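Local coordinates for putative oxidoreductase (Thermus thermophilus, PDB 2ISM), which is a putative oxidoreductase of the glucose/sorbosone dehydrogenase family, built as a calcium-containing beta-propeller, at residues Glu89-Ala94 with Val107-His112; Leu119-Leu124 with Thr175-Pro180; Arg277-Val282 with Arg292-Gly297. All coordinates share one frame; numbering follows the deposited sequence.

Contact 1: Glu89-Ala94 with Val107-His112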
ATOM      1  N   GLU B  89      18.583 -22.904  -0.713  1.00 26.00           N
ATOM      2  CA  GLU B  89      18.164 -23.972  -1.609  1.00 24.79           C
ATOM      3  C   GLU B  89      18.203 -23.158  -2.897  1.00 22.30           C
ATOM      4  O   GLU B  89      17.247 -22.460  -3.224  1.00 18.76           O
ATOM      5  CB  GLU B  89      16.735 -24.419  -1.289  1.00 25.76           C
ATOM      6  CG  GLU B  89      16.557 -24.994   0.114  1.00 31.02           C
ATOM      7  CD  GLU B  89      17.128 -26.395   0.265  1.00 36.94           C
ATOM      8  OE1 GLU B  89      17.793 -26.883  -0.675  1.00 34.67           O
ATOM      9  OE2 GLU B  89      16.912 -27.008   1.332  1.00 39.55           O
ATOM     10  N   PRO B  90      19.334 -23.210  -3.618  1.00 20.23           N
ATOM     11  CA  PRO B  90      19.583 -22.490  -4.871  1.00 19.06           C
ATOM     12  C   PRO B  90      18.719 -23.168  -5.917  1.00 19.92           C
ATOM     13  O   PRO B  90      19.165 -24.102  -6.582  1.00 20.00           O
ATOM     14  CB  PRO B  90      21.071 -22.705  -5.084  1.00 23.52           C
ATOM     15  CG  PRO B  90      21.239 -24.106  -4.626  1.00 25.22           C
ATOM     16  CD  PRO B  90      20.457 -24.121  -3.324  1.00 24.37           C
ATOM     17  N   TYR B  91      17.499 -22.681  -6.092  1.00 15.53           N
ATOM     18  CA  TYR B  91      16.611 -23.298  -7.062  1.00 15.84           C
ATOM     19  C   TYR B  91      15.599 -22.270  -7.557  1.00 17.25           C
ATOM     20  O   TYR B  91      14.996 -21.537  -6.773  1.00 14.95           O
ATOM     21  CB  TYR B  91      15.892 -24.585  -6.656  1.00 16.05           C
ATOM     22  CG  TYR B  91      16.848 -25.701  -6.287  1.00 21.83           C
ATOM     23  CD1 TYR B  91      17.653 -26.299  -7.257  1.00 22.51           C
ATOM     24  CD2 TYR B  91      16.973 -26.132  -4.965  1.00 22.94           C
ATOM     25  CE1 TYR B  91      18.564 -27.300  -6.920  1.00 23.79           C
ATOM     26  CE2 TYR B  91      17.883 -27.135  -4.616  1.00 24.65           C
ATOM     27  CZ  TYR B  91      18.674 -27.712  -5.599  1.00 26.77           C
ATOM     28  OH  TYR B  91      19.581 -28.690  -5.263  1.00 26.34           O
ATOM     29  N   VAL B  92      15.439 -22.226  -8.875  1.00 13.46           N
ATOM     30  CA  VAL B  92      14.487 -21.340  -9.528  1.00 13.95           C
ATOM     31  C   VAL B  92      13.534 -22.272 -10.274  1.00 14.80           C
ATOM     32  O   VAL B  92      13.970 -23.114 -11.067  1.00 13.31           O
ATOM     33  CB  VAL B  92      15.174 -20.402 -10.551  1.00 12.26           C
ATOM     34  CG1 VAL B  92      14.124 -19.582 -11.294  1.00 15.41           C
ATOM     35  CG2 VAL B  92      16.149 -19.471  -9.836  1.00 17.32           C
ATOM     36  N   TYR B  93      12.239 -22.138 -10.008  1.00 11.09           N
ATOM     37  CA  TYR B  93      11.255 -22.989 -10.660  1.00  9.01           C
ATOM     38  C   TYR B  93      10.662 -22.291 -11.867  1.00 11.45           C
ATOM     39  O   TYR B  93      10.493 -21.073 -11.871  1.00 12.06           O
ATOM     40  CB  TYR B  93      10.150 -23.374  -9.673  1.00  9.99           C
ATOM     41  CG  TYR B  93      10.638 -24.305  -8.579  1.00 12.37           C
ATOM     42  CD1 TYR B  93      10.279 -25.656  -8.573  1.00  9.54           C
ATOM     43  CD2 TYR B  93      11.481 -23.842  -7.570  1.00 15.47           C
ATOM     44  CE1 TYR B  93      10.743 -26.519  -7.592  1.00  9.68           C
ATOM     45  CE2 TYR B  93      11.958 -24.700  -6.579  1.00 13.17           C
ATOM     46  CZ  TYR B  93      11.584 -26.035  -6.598  1.00 14.53           C
ATOM     47  OH  TYR B  93      12.063 -26.891  -5.628  1.00 18.41           O
ATOM     48  N   ALA B  94      10.361 -23.070 -12.897  1.00  9.27           N
ATOM     49  CA  ALA B  94       9.784 -22.519 -14.113  1.00  9.82           C
ATOM     50  C   ALA B  94       8.826 -23.515 -14.734  1.00  9.49           C
ATOM     51  O   ALA B  94       9.055 -24.724 -14.675  1.00 10.95           O
ATOM     52  CB  ALA B  94      10.890 -22.170 -15.104  1.00 10.62           C
ATOM     53  N   VAL B 107       7.011 -28.602 -15.081  1.00  8.52           N
ATOM     54  CA  VAL B 107       7.589 -27.656 -14.153  1.00 10.11           C
ATOM     55  C   VAL B 107       9.006 -28.160 -13.986  1.00 10.97           C
ATOM     56  O   VAL B 107       9.219 -29.330 -13.671  1.00 12.87           O
ATOM     57  CB  VAL B 107       6.901 -27.679 -12.777  1.00 10.34           C
ATOM     58  CG1 VAL B 107       7.683 -26.799 -11.808  1.00  8.88           C
ATOM     59  CG2 VAL B 107       5.465 -27.172 -12.897  1.00  9.49           C
ATOM     60  N   VAL B 108       9.973 -27.290 -14.230  1.00 10.75           N
ATOM     61  CA  VAL B 108      11.367 -27.666 -14.088  1.00 11.55           C
ATOM     62  C   VAL B 108      11.984 -26.807 -12.999  1.00 13.65           C
ATOM     63  O   VAL B 108      11.369 -25.860 -12.513  1.00 12.66           O
ATOM     64  CB  VAL B 108      12.154 -27.468 -15.407  1.00 11.82           C
ATOM     65  CG1 VAL B 108      11.614 -28.405 -16.475  1.00 17.42           C
ATOM     66  CG2 VAL B 108      12.057 -26.017 -15.871  1.00 14.92           C
ATOM     67  N   ARG B 109      13.201 -27.158 -12.619  1.00 13.19           N
ATOM     68  CA  ARG B 109      13.923 -26.441 -11.591  1.00 14.62           C
ATOM     69  C   ARG B 109      15.336 -26.185 -12.112  1.00 12.87           C
ATOM     70  O   ARG B 109      15.949 -27.077 -12.693  1.00 13.57           O
ATOM     71  CB  ARG B 109      13.966 -27.306 -10.328  1.00 19.14           C
ATOM     72  CG  ARG B 109      14.548 -26.639  -9.119  1.00 26.87           C
ATOM     73  CD  ARG B 109      14.305 -27.472  -7.868  1.00 24.28           C
ATOM     74  NE  ARG B 109      15.266 -28.554  -7.674  1.00 20.93           N
ATOM     75  CZ  ARG B 109      15.331 -29.286  -6.564  1.00 24.94           C
ATOM     76  NH1 ARG B 109      14.489 -29.043  -5.568  1.00 16.90           N
ATOM     77  NH2 ARG B 109      16.240 -30.245  -6.440  1.00 23.85           N
ATOM     78  N   LEU B 110      15.839 -24.967 -11.921  1.00 11.44           N
ATOM     79  CA  LEU B 110      17.190 -24.613 -12.349  1.00 15.67           C
ATOM     80  C   LEU B 110      18.050 -24.366 -11.113  1.00 16.33           C
ATOM     81  O   LEU B 110      17.551 -23.893 -10.091  1.00 15.29           O
ATOM     82  CB  LEU B 110      17.192 -23.329 -13.190  1.00 14.48           C
ATOM     83  CG  LEU B 110      16.343 -23.207 -14.455  1.00 20.25           C
ATOM     84  CD1 LEU B 110      16.824 -21.999 -15.248  1.00 26.71           C
ATOM     85  CD2 LEU B 110      16.463 -24.459 -15.296  1.00 29.43           C
ATOM     86  N   ARG B 111      19.335 -24.686 -11.205  1.00 16.09           N
ATOM     87  CA  ARG B 111      20.242 -24.449 -10.088  1.00 18.66           C
ATOM     88  C   ARG B 111      20.817 -23.042 -10.247  1.00 20.02           C
ATOM     89  O   ARG B 111      21.371 -22.694 -11.294  1.00 18.07           O
ATOM     90  CB  ARG B 111      21.370 -25.491 -10.065  1.00 21.76           C
ATOM     91  CG  ARG B 111      22.482 -25.173  -9.060  1.00 25.80           C
ATOM     92  CD  ARG B 111      23.510 -26.291  -8.987  1.00 33.41           C
ATOM     93  NE  ARG B 111      23.036 -27.418  -8.187  1.00 39.26           N
ATOM     94  CZ  ARG B 111      22.951 -27.404  -6.860  1.00 41.74           C
ATOM     95  NH1 ARG B 111      23.313 -26.324  -6.181  1.00 43.35           N
ATOM     96  NH2 ARG B 111      22.500 -28.471  -6.212  1.00 41.31           N
ATOM     97  N   HIS B 112      20.665 -22.234  -9.202  1.00 19.69           N
ATOM     98  CA  HIS B 112      21.142 -20.854  -9.192  1.00 20.22           C
ATOM     99  C   HIS B 112      22.653 -20.790  -9.004  1.00 21.05           C
ATOM    100  O   HIS B 112      23.186 -21.353  -8.049  1.00 21.51           O
ATOM    101  CB  HIS B 112      20.445 -20.090  -8.063  1.00 17.40           C
ATOM    102  CG  HIS B 112      20.882 -18.665  -7.926  1.00 18.37           C
ATOM    103  ND1 HIS B 112      20.599 -17.703  -8.873  1.00 14.54           N
ATOM    104  CD2 HIS B 112      21.564 -18.033  -6.941  1.00 19.63           C
ATOM    105  CE1 HIS B 112      21.088 -16.542  -8.476  1.00 20.47           C
ATOM    106  NE2 HIS B 112      21.676 -16.715  -7.308  1.00 20.97           N
TER
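The guanidinium of Arg-109 lies flat on one face of the Tyr-91 ring, the two planes 14° apart and CZ 3.6 Å from the ring centroid, a stacked cation-pi pair. Tyr-93 meets the same arginine differently: its ring receives Arg-109 CG over one face, a CH-pi contact, while its OH sits at the guanidinium edge and in plane, accepting a nearly straight bond from NH1 at 3.2 Å. The chain of Arg-109 leaves with CG anti to the backbone N (chi1 -173°) and bends at chi3, which carries the head between the two tyrosines. Asp-120 and Glu-177 form salt bridges with its NE and NH1, which probably offset the charge of the stacked cation, and Tyr-93 OH bonds to Pro-176 O. Farther along, Arg-111 turns one guanidinium face to Tyr-91 CE1, and its NH1 meets Pro-90 CG at 3.4 Å. Beneath, the backbones pair antiparallel: Val-92 N reaches Leu-110 O at 3.0 Å and Leu-110 N returns to Val-92 O at 2.8 Å, with a second such pair at Ala-94 and Val-108. Val-92, Ala-94, Val-108 and Leu-110 line the face away from the tyrosines. This is the central beta hairpin of a four-stranded propeller blade.

Contact 2: Leu119-Leu124 with Thr175-Pro180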
ATOM      1  N   LEU B 119      19.632 -25.768 -15.910  1.00 21.29           N
ATOM      2  CA  LEU B 119      18.645 -26.808 -15.677  1.00 18.53           C
ATOM      3  C   LEU B 119      19.142 -27.820 -14.654  1.00 24.50           C
ATOM      4  O   LEU B 119      20.242 -28.357 -14.781  1.00 21.16           O
ATOM      5  CB  LEU B 119      18.321 -27.534 -16.983  1.00 23.31           C
ATOM      6  CG  LEU B 119      16.853 -27.632 -17.412  1.00 25.89           C
ATOM      7  CD1 LEU B 119      16.748 -28.618 -18.566  1.00 22.63           C
ATOM      8  CD2 LEU B 119      15.980 -28.084 -16.253  1.00 23.26           C
ATOM      9  N   ASP B 120      18.331 -28.068 -13.634  1.00 16.38           N
ATOM     10  CA  ASP B 120      18.680 -29.036 -12.607  1.00 19.68           C
ATOM     11  C   ASP B 120      17.915 -30.318 -12.905  1.00 21.98           C
ATOM     12  O   ASP B 120      18.515 -31.368 -13.144  1.00 24.67           O
ATOM     13  CB  ASP B 120      18.312 -28.500 -11.220  1.00 21.35           C
ATOM     14  CG  ASP B 120      18.518 -29.530 -10.125  1.00 27.96           C
ATOM     15  OD1 ASP B 120      19.618 -30.118 -10.060  1.00 32.69           O
ATOM     16  OD2 ASP B 120      17.581 -29.749  -9.327  1.00 27.11           O
ATOM     17  N   ARG B 121      16.590 -30.234 -12.901  1.00 20.69           N
ATOM     18  CA  ARG B 121      15.765 -31.399 -13.194  1.00 18.37           C
ATOM     19  C   ARG B 121      14.290 -31.044 -13.362  1.00 21.46           C
ATOM     20  O   ARG B 121      13.857 -29.945 -13.009  1.00 18.99           O
ATOM     21  CB  ARG B 121      15.903 -32.445 -12.085  1.00 22.76           C
ATOM     22  CG  ARG B 121      15.098 -32.152 -10.828  1.00 19.55           C
ATOM     23  CD  ARG B 121      15.030 -33.392  -9.952  1.00 33.57           C
ATOM     24  NE  ARG B 121      13.765 -33.489  -9.229  1.00 38.64           N
ATOM     25  CZ  ARG B 121      13.539 -32.953  -8.036  1.00 41.02           C
ATOM     26  NH1 ARG B 121      14.498 -32.279  -7.418  1.00 45.49           N
ATOM     27  NH2 ARG B 121      12.355 -33.093  -7.463  1.00 37.29           N
ATOM     28  N   VAL B 122      13.525 -31.982 -13.910  1.00 16.55           N
ATOM     29  CA  VAL B 122      12.097 -31.790 -14.093  1.00 21.25           C
ATOM     30  C   VAL B 122      11.449 -32.110 -12.749  1.00 19.50           C
ATOM     31  O   VAL B 122      11.774 -33.118 -12.121  1.00 18.99           O
ATOM     32  CB  VAL B 122      11.538 -32.734 -15.179  1.00 22.91           C
ATOM     33  CG1 VAL B 122      10.040 -32.526 -15.332  1.00 22.59           C
ATOM     34  CG2 VAL B 122      12.244 -32.472 -16.499  1.00 23.85           C
ATOM     35  N   VAL B 123      10.558 -31.232 -12.305  1.00 13.32           N
ATOM     36  CA  VAL B 123       9.864 -31.386 -11.028  1.00 16.14           C
ATOM     37  C   VAL B 123       8.545 -32.138 -11.199  1.00 18.28           C
ATOM     38  O   VAL B 123       8.177 -32.964 -10.361  1.00 16.16           O
ATOM     39  CB  VAL B 123       9.604 -30.002 -10.399  1.00 19.23           C
ATOM     40  CG1 VAL B 123       8.823 -30.139  -9.109  1.00 18.24           C
ATOM     41  CG2 VAL B 123      10.936 -29.309 -10.139  1.00 19.66           C
ATOM     42  N   LEU B 124       7.834 -31.837 -12.281  1.00 11.80           N
ATOM     43  CA  LEU B 124       6.574 -32.495 -12.610  1.00 11.01           C
ATOM     44  C   LEU B 124       6.474 -32.473 -14.129  1.00 15.53           C
ATOM     45  O   LEU B 124       6.527 -31.408 -14.744  1.00 14.54           O
ATOM     46  CB  LEU B 124       5.368 -31.762 -12.006  1.00 12.86           C
ATOM     47  CG  LEU B 124       4.014 -32.332 -12.459  1.00 17.15           C
ATOM     48  CD1 LEU B 124       3.942 -33.815 -12.107  1.00 19.22           C
ATOM     49  CD2 LEU B 124       2.863 -31.578 -11.803  1.00 19.58           C
ATOM     50  N   THR B 175       5.058 -30.400  -3.099  1.00 15.21           N
ATOM     51  CA  THR B 175       6.067 -29.998  -2.132  1.00 15.28           C
ATOM     52  C   THR B 175       7.121 -29.410  -3.068  1.00 16.54           C
ATOM     53  O   THR B 175       7.060 -29.624  -4.283  1.00 15.72           O
ATOM     54  CB  THR B 175       6.693 -31.198  -1.406  1.00 17.07           C
ATOM     55  OG1 THR B 175       7.391 -32.014  -2.357  1.00 13.21           O
ATOM     56  CG2 THR B 175       5.621 -32.023  -0.705  1.00 13.11           C
ATOM     57  N   PRO B 176       8.089 -28.658  -2.532  1.00 16.17           N
ATOM     58  CA  PRO B 176       9.114 -28.083  -3.408  1.00 16.54           C
ATOM     59  C   PRO B 176       9.897 -29.148  -4.178  1.00 20.23           C
ATOM     60  O   PRO B 176      10.536 -28.851  -5.183  1.00 18.77           O
ATOM     61  CB  PRO B 176       9.991 -27.303  -2.435  1.00 17.75           C
ATOM     62  CG  PRO B 176       8.993 -26.842  -1.406  1.00 18.30           C
ATOM     63  CD  PRO B 176       8.186 -28.100  -1.172  1.00 17.63           C
ATOM     64  N   GLU B 177       9.839 -30.390  -3.707  1.00 20.33           N
ATOM     65  CA  GLU B 177      10.544 -31.482  -4.368  1.00 23.75           C
ATOM     66  C   GLU B 177       9.720 -32.139  -5.476  1.00 26.04           C
ATOM     67  O   GLU B 177      10.204 -33.039  -6.164  1.00 23.78           O
ATOM     68  CB  GLU B 177      10.980 -32.537  -3.346  1.00 23.86           C
ATOM     69  CG  GLU B 177      12.090 -32.070  -2.416  1.00 26.20           C
ATOM     70  CD  GLU B 177      13.330 -31.635  -3.173  1.00 31.35           C
ATOM     71  OE1 GLU B 177      13.829 -32.426  -4.001  1.00 33.63           O
ATOM     72  OE2 GLU B 177      13.805 -30.504  -2.940  1.00 31.77           O
ATOM     73  N   GLY B 178       8.479 -31.694  -5.645  1.00 22.09           N
ATOM     74  CA  GLY B 178       7.642 -32.242  -6.700  1.00 21.23           C
ATOM     75  C   GLY B 178       6.634 -33.304  -6.308  1.00 17.79           C
ATOM     76  O   GLY B 178       5.822 -33.719  -7.130  1.00 17.93           O
ATOM     77  N   GLU B 179       6.677 -33.752  -5.060  1.00 20.44           N
ATOM     78  CA  GLU B 179       5.741 -34.772  -4.604  1.00 18.07           C
ATOM     79  C   GLU B 179       4.381 -34.166  -4.286  1.00 17.08           C
ATOM     80  O   GLU B 179       4.281 -32.975  -3.975  1.00 15.82           O
ATOM     81  CB  GLU B 179       6.286 -35.462  -3.352  1.00 26.48           C
ATOM     82  CG  GLU B 179       7.503 -36.338  -3.608  1.00 36.77           C
ATOM     83  CD  GLU B 179       7.178 -37.536  -4.485  1.00 45.73           C
ATOM     84  OE1 GLU B 179       6.344 -38.367  -4.067  1.00 49.70           O
ATOM     85  OE2 GLU B 179       7.752 -37.647  -5.590  1.00 48.32           O
ATOM     86  N   PRO B 180       3.308 -34.969  -4.389  1.00 17.09           N
ATOM     87  CA  PRO B 180       1.973 -34.452  -4.082  1.00 17.29           C
ATOM     88  C   PRO B 180       2.043 -33.915  -2.655  1.00 17.26           C
ATOM     89  O   PRO B 180       2.598 -34.572  -1.774  1.00 15.80           O
ATOM     90  CB  PRO B 180       1.093 -35.693  -4.183  1.00 17.55           C
ATOM     91  CG  PRO B 180       1.772 -36.490  -5.240  1.00 17.23           C
ATOM     92  CD  PRO B 180       3.233 -36.359  -4.877  1.00 16.90           C
TER
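A type I beta turn, Thr-175 to Gly-178, leaves the third strand of one propeller blade and meets the outermost strand of the preceding blade at Arg-121 and Val-123. Arg-121 reaches across to Glu-177, the side chains crossing at about a right angle with their flat groups 35° apart. NH1 of Arg-121 and OE1 of Glu-177, 3.5 Å apart, form a salt bridge whose hydrogen bond is weak. The carbonyl O of Glu-177 lies at the guanidinium edge, near its plane, on the NH2 side. Arg-121 starts with CG between its backbone N and carbonyl carbon (chi1 79°) and bends at chi3, which swings its head over to the turn. Glu-177 points its CB away from the strand, but a bend at chi2 brings the carboxylate back, where OE2 pairs with Arg-109. The guanidinium of Arg-109 also lies close to that of Arg-121, so Glu-177 probably offsets part of the charge of both.

The apolar touch is small and tight: Val-123 CG1 packs on Gly-178 CA at 3.4 Å. Gly-178, at phi 99°, brings its bare CA against the valine. The turn is held from within: Gly-178 N bonds to Thr-175 O at 2.9 Å, and Thr-175 OG1 accepts from Glu-179 N at 3.3 Å and weakly from Glu-177 N. On the strand side, Val-123 and Leu-124 both face Val-107, a classic beta bulge. Such a partly exposed seam, turn against edge strand, is a blade-to-blade junction of a beta-propeller.

Contact 3: Arg277-Val282 with Arg292-Gly297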
ATOM      1  N   ARG B 277      -2.444  -3.229  -0.965  1.00 27.43           N
ATOM      2  CA  ARG B 277      -3.137  -2.204  -0.189  1.00 29.99           C
ATOM      3  C   ARG B 277      -4.582  -2.539   0.176  1.00 30.62           C
ATOM      4  O   ARG B 277      -5.475  -1.695   0.072  1.00 30.87           O
ATOM      5  CB  ARG B 277      -3.072  -0.867  -0.934  1.00 26.88           C
ATOM      6  CG  ARG B 277      -1.635  -0.406  -1.136  1.00 31.95           C
ATOM      7  CD  ARG B 277      -1.529   0.934  -1.829  1.00 32.59           C
ATOM      8  NE  ARG B 277      -0.131   1.306  -2.028  1.00 32.34           N
ATOM      9  CZ  ARG B 277       0.268   2.417  -2.635  1.00 34.28           C
ATOM     10  NH1 ARG B 277      -0.630   3.274  -3.102  1.00 37.21           N
ATOM     11  NH2 ARG B 277       1.561   2.668  -2.783  1.00 25.08           N
ATOM     12  N   GLY B 278      -4.802  -3.777   0.608  1.00 26.90           N
ATOM     13  CA  GLY B 278      -6.129  -4.203   1.013  1.00 27.20           C
ATOM     14  C   GLY B 278      -7.107  -4.510  -0.104  1.00 28.52           C
ATOM     15  O   GLY B 278      -8.240  -4.911   0.161  1.00 33.72           O
ATOM     16  N   ASP B 279      -6.684  -4.325  -1.349  1.00 23.32           N
ATOM     17  CA  ASP B 279      -7.557  -4.598  -2.483  1.00 21.19           C
ATOM     18  C   ASP B 279      -6.966  -5.684  -3.374  1.00 18.71           C
ATOM     19  O   ASP B 279      -5.774  -5.979  -3.302  1.00 20.49           O
ATOM     20  CB  ASP B 279      -7.776  -3.324  -3.305  1.00 24.86           C
ATOM     21  CG  ASP B 279      -8.436  -2.219  -2.501  1.00 33.90           C
ATOM     22  OD1 ASP B 279      -9.502  -2.473  -1.900  1.00 28.69           O
ATOM     23  OD2 ASP B 279      -7.888  -1.096  -2.475  1.00 40.62           O
ATOM     24  N   LEU B 280      -7.810  -6.275  -4.210  1.00 20.67           N
ATOM     25  CA  LEU B 280      -7.369  -7.324  -5.120  1.00 18.93           C
ATOM     26  C   LEU B 280      -7.230  -6.728  -6.513  1.00 20.82           C
ATOM     27  O   LEU B 280      -8.212  -6.267  -7.094  1.00 23.27           O
ATOM     28  CB  LEU B 280      -8.389  -8.468  -5.135  1.00 15.27           C
ATOM     29  CG  LEU B 280      -8.080  -9.701  -5.990  1.00 15.55           C
ATOM     30  CD1 LEU B 280      -6.655 -10.172  -5.733  1.00 15.82           C
ATOM     31  CD2 LEU B 280      -9.083 -10.808  -5.666  1.00 13.52           C
ATOM     32  N   TYR B 281      -6.009  -6.725  -7.040  1.00 19.73           N
ATOM     33  CA  TYR B 281      -5.750  -6.178  -8.369  1.00 14.64           C
ATOM     34  C   TYR B 281      -5.691  -7.286  -9.406  1.00 17.59           C
ATOM     35  O   TYR B 281      -5.087  -8.330  -9.168  1.00 15.31           O
ATOM     36  CB  TYR B 281      -4.438  -5.398  -8.366  1.00 18.65           C
ATOM     37  CG  TYR B 281      -4.524  -4.079  -7.635  1.00 23.33           C
ATOM     38  CD1 TYR B 281      -4.449  -2.870  -8.331  1.00 26.35           C
ATOM     39  CD2 TYR B 281      -4.697  -4.035  -6.251  1.00 23.10           C
ATOM     40  CE1 TYR B 281      -4.543  -1.651  -7.670  1.00 24.31           C
ATOM     41  CE2 TYR B 281      -4.795  -2.817  -5.580  1.00 25.39           C
ATOM     42  CZ  TYR B 281      -4.717  -1.631  -6.297  1.00 27.46           C
ATOM     43  OH  TYR B 281      -4.810  -0.426  -5.643  1.00 30.86           O
ATOM     44  N   VAL B 282      -6.309  -7.052 -10.558  1.00 14.70           N
ATOM     45  CA  VAL B 282      -6.337  -8.045 -11.621  1.00 14.53           C
ATOM     46  C   VAL B 282      -5.867  -7.457 -12.947  1.00 14.36           C
ATOM     47  O   VAL B 282      -6.481  -6.528 -13.469  1.00 14.63           O
ATOM     48  CB  VAL B 282      -7.763  -8.611 -11.806  1.00 13.83           C
ATOM     49  CG1 VAL B 282      -7.772  -9.686 -12.892  1.00 16.55           C
ATOM     50  CG2 VAL B 282      -8.260  -9.182 -10.489  1.00 18.29           C
ATOM     51  N   ARG B 292      -9.013  -2.843  -9.954  1.00 23.36           N
ATOM     52  CA  ARG B 292      -8.929  -2.924  -8.505  1.00 21.24           C
ATOM     53  C   ARG B 292     -10.281  -3.423  -8.012  1.00 22.81           C
ATOM     54  O   ARG B 292     -11.313  -2.811  -8.292  1.00 23.83           O
ATOM     55  CB  ARG B 292      -8.640  -1.538  -7.917  1.00 23.63           C
ATOM     56  CG  ARG B 292      -8.619  -1.486  -6.398  1.00 26.28           C
ATOM     57  CD  ARG B 292      -8.619  -0.051  -5.868  1.00 35.81           C
ATOM     58  NE  ARG B 292      -7.388   0.669  -6.186  1.00 38.58           N
ATOM     59  CZ  ARG B 292      -7.297   1.644  -7.086  1.00 37.56           C
ATOM     60  NH1 ARG B 292      -8.368   2.030  -7.769  1.00 38.44           N
ATOM     61  NH2 ARG B 292      -6.128   2.234  -7.306  1.00 33.91           N
ATOM     62  N   LEU B 293     -10.281  -4.550  -7.308  1.00 22.73           N
ATOM     63  CA  LEU B 293     -11.517  -5.109  -6.773  1.00 25.10           C
ATOM     64  C   LEU B 293     -11.582  -4.801  -5.281  1.00 26.01           C
ATOM     65  O   LEU B 293     -10.711  -5.216  -4.516  1.00 26.72           O
ATOM     66  CB  LEU B 293     -11.577  -6.626  -6.997  1.00 20.63           C
ATOM     67  CG  LEU B 293     -12.066  -7.149  -8.351  1.00 27.05           C
ATOM     68  CD1 LEU B 293     -11.214  -6.597  -9.480  1.00 28.44           C
ATOM     69  CD2 LEU B 293     -12.016  -8.666  -8.340  1.00 26.80           C
ATOM     70  N   VAL B 294     -12.603  -4.054  -4.878  1.00 30.15           N
ATOM     71  CA  VAL B 294     -12.776  -3.695  -3.478  1.00 27.89           C
ATOM     72  C   VAL B 294     -13.610  -4.782  -2.821  1.00 26.08           C
ATOM     73  O   VAL B 294     -14.759  -5.012  -3.200  1.00 25.06           O
ATOM     74  CB  VAL B 294     -13.492  -2.338  -3.335  1.00 31.51           C
ATOM     75  CG1 VAL B 294     -13.550  -1.937  -1.869  1.00 30.09           C
ATOM     76  CG2 VAL B 294     -12.762  -1.280  -4.153  1.00 31.03           C
ATOM     77  N   LEU B 295     -13.024  -5.449  -1.834  1.00 26.45           N
ATOM     78  CA  LEU B 295     -13.697  -6.542  -1.152  1.00 28.08           C
ATOM     79  C   LEU B 295     -14.298  -6.188   0.202  1.00 32.86           C
ATOM     80  O   LEU B 295     -13.821  -5.298   0.909  1.00 29.90           O
ATOM     81  CB  LEU B 295     -12.723  -7.705  -0.959  1.00 30.02           C
ATOM     82  CG  LEU B 295     -11.879  -8.136  -2.160  1.00 28.69           C
ATOM     83  CD1 LEU B 295     -10.963  -9.276  -1.744  1.00 25.14           C
ATOM     84  CD2 LEU B 295     -12.779  -8.557  -3.307  1.00 26.63           C
ATOM     85  N   GLU B 296     -15.353  -6.913   0.551  1.00 33.95           N
ATOM     86  CA  GLU B 296     -16.031  -6.745   1.823  1.00 38.01           C
ATOM     87  C   GLU B 296     -16.379  -8.140   2.318  1.00 36.07           C
ATOM     88  O   GLU B 296     -16.884  -8.967   1.558  1.00 32.08           O
ATOM     89  CB  GLU B 296     -17.310  -5.920   1.666  1.00 40.51           C
ATOM     90  CG  GLU B 296     -18.138  -5.847   2.942  1.00 50.93           C
ATOM     91  CD  GLU B 296     -19.292  -4.867   2.846  1.00 55.08           C
ATOM     92  OE1 GLU B 296     -19.032  -3.656   2.676  1.00 54.18           O
ATOM     93  OE2 GLU B 296     -20.457  -5.309   2.939  1.00 58.21           O
ATOM     94  N   GLY B 297     -16.094  -8.406   3.585  1.00 36.84           N
ATOM     95  CA  GLY B 297     -16.405  -9.711   4.128  1.00 36.20           C
ATOM     96  C   GLY B 297     -15.365 -10.254   5.080  1.00 37.03           C
ATOM     97  O   GLY B 297     -14.627  -9.506   5.722  1.00 39.57           O
TER
HETATM   98  O   HOH W   1     -10.731  -4.716  -0.623  1.00 37.82           O
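Tyr-281 and Arg-292 run side by side on one face of the hairpin and make its tightly packed polar part. Arg-292 CG lies over the Tyr-281 ring in a CH-pi contact, 4.3 Å from the centroid, and the phenol oxygen OH then accepts from NE at 2.9 Å. A second bond to that oxygen, from NH2, is weak; ring and guanidinium planes stand 84° apart. The bend of Arg-292 at chi3 (-67°) turns the guanidinium so that its NE edge meets the tyrosine oxygen, which lies 18° out of the plane. On the other face Leu-280 and Leu-293 pack with CB atoms 4.1 Å apart, flanked by Val-282 and Leu-295. Between the faces Leu-280 and Leu-293 exchange two backbone bonds, Leu-293 N to Leu-280 O being the shorter at 2.7 Å.

Toward Gly-278 the strands part and the contact loosens. A water takes over there: it accepts from Leu-295 N at 2.7 Å and lies within hydrogen-bonding distance of Gly-278 O and Asp-279 OD1, with more acceptors around it than it has protons. Asp-279 OD2 stays 4.1 Å from Arg-292 NE, beyond a salt bridge, and touches its CD instead.

Glu-308 of strand 301-312 forms a salt bridge with Arg-292 NH1, and Phe-276 meets the Tyr-281 ring edge-to-face. Lys-212 of the second subunit packs on Arg-292. The hairpin thus forms the two middle strands of its blade, between strands 270-276 and 301-312.

Contacts 1 and 3 are buried hairpins from the middle of two propeller blades, their centres about 32 Å apart on opposite sides of the chain's centre. Contact 2 is a surface junction between blades, its centre about 9 Å from that of contact 1. Those two share a sheet, since strands 104-112 and 117-127 are neighbours, and their charged groups interlock through Arg-109. Both hairpins pair a tyrosine with an arginine across a non-hydrogen-bonded site, but contact 1 adds a stacked cation-pi pair, whereas contact 3 ends at a water. Contact 2 has neither cross-strand pairing nor stacking: it rests on a long arginine-glutamate salt bridge, the approach of the same arginine to a backbone carbonyl of the turn, and a valine-glycine touch.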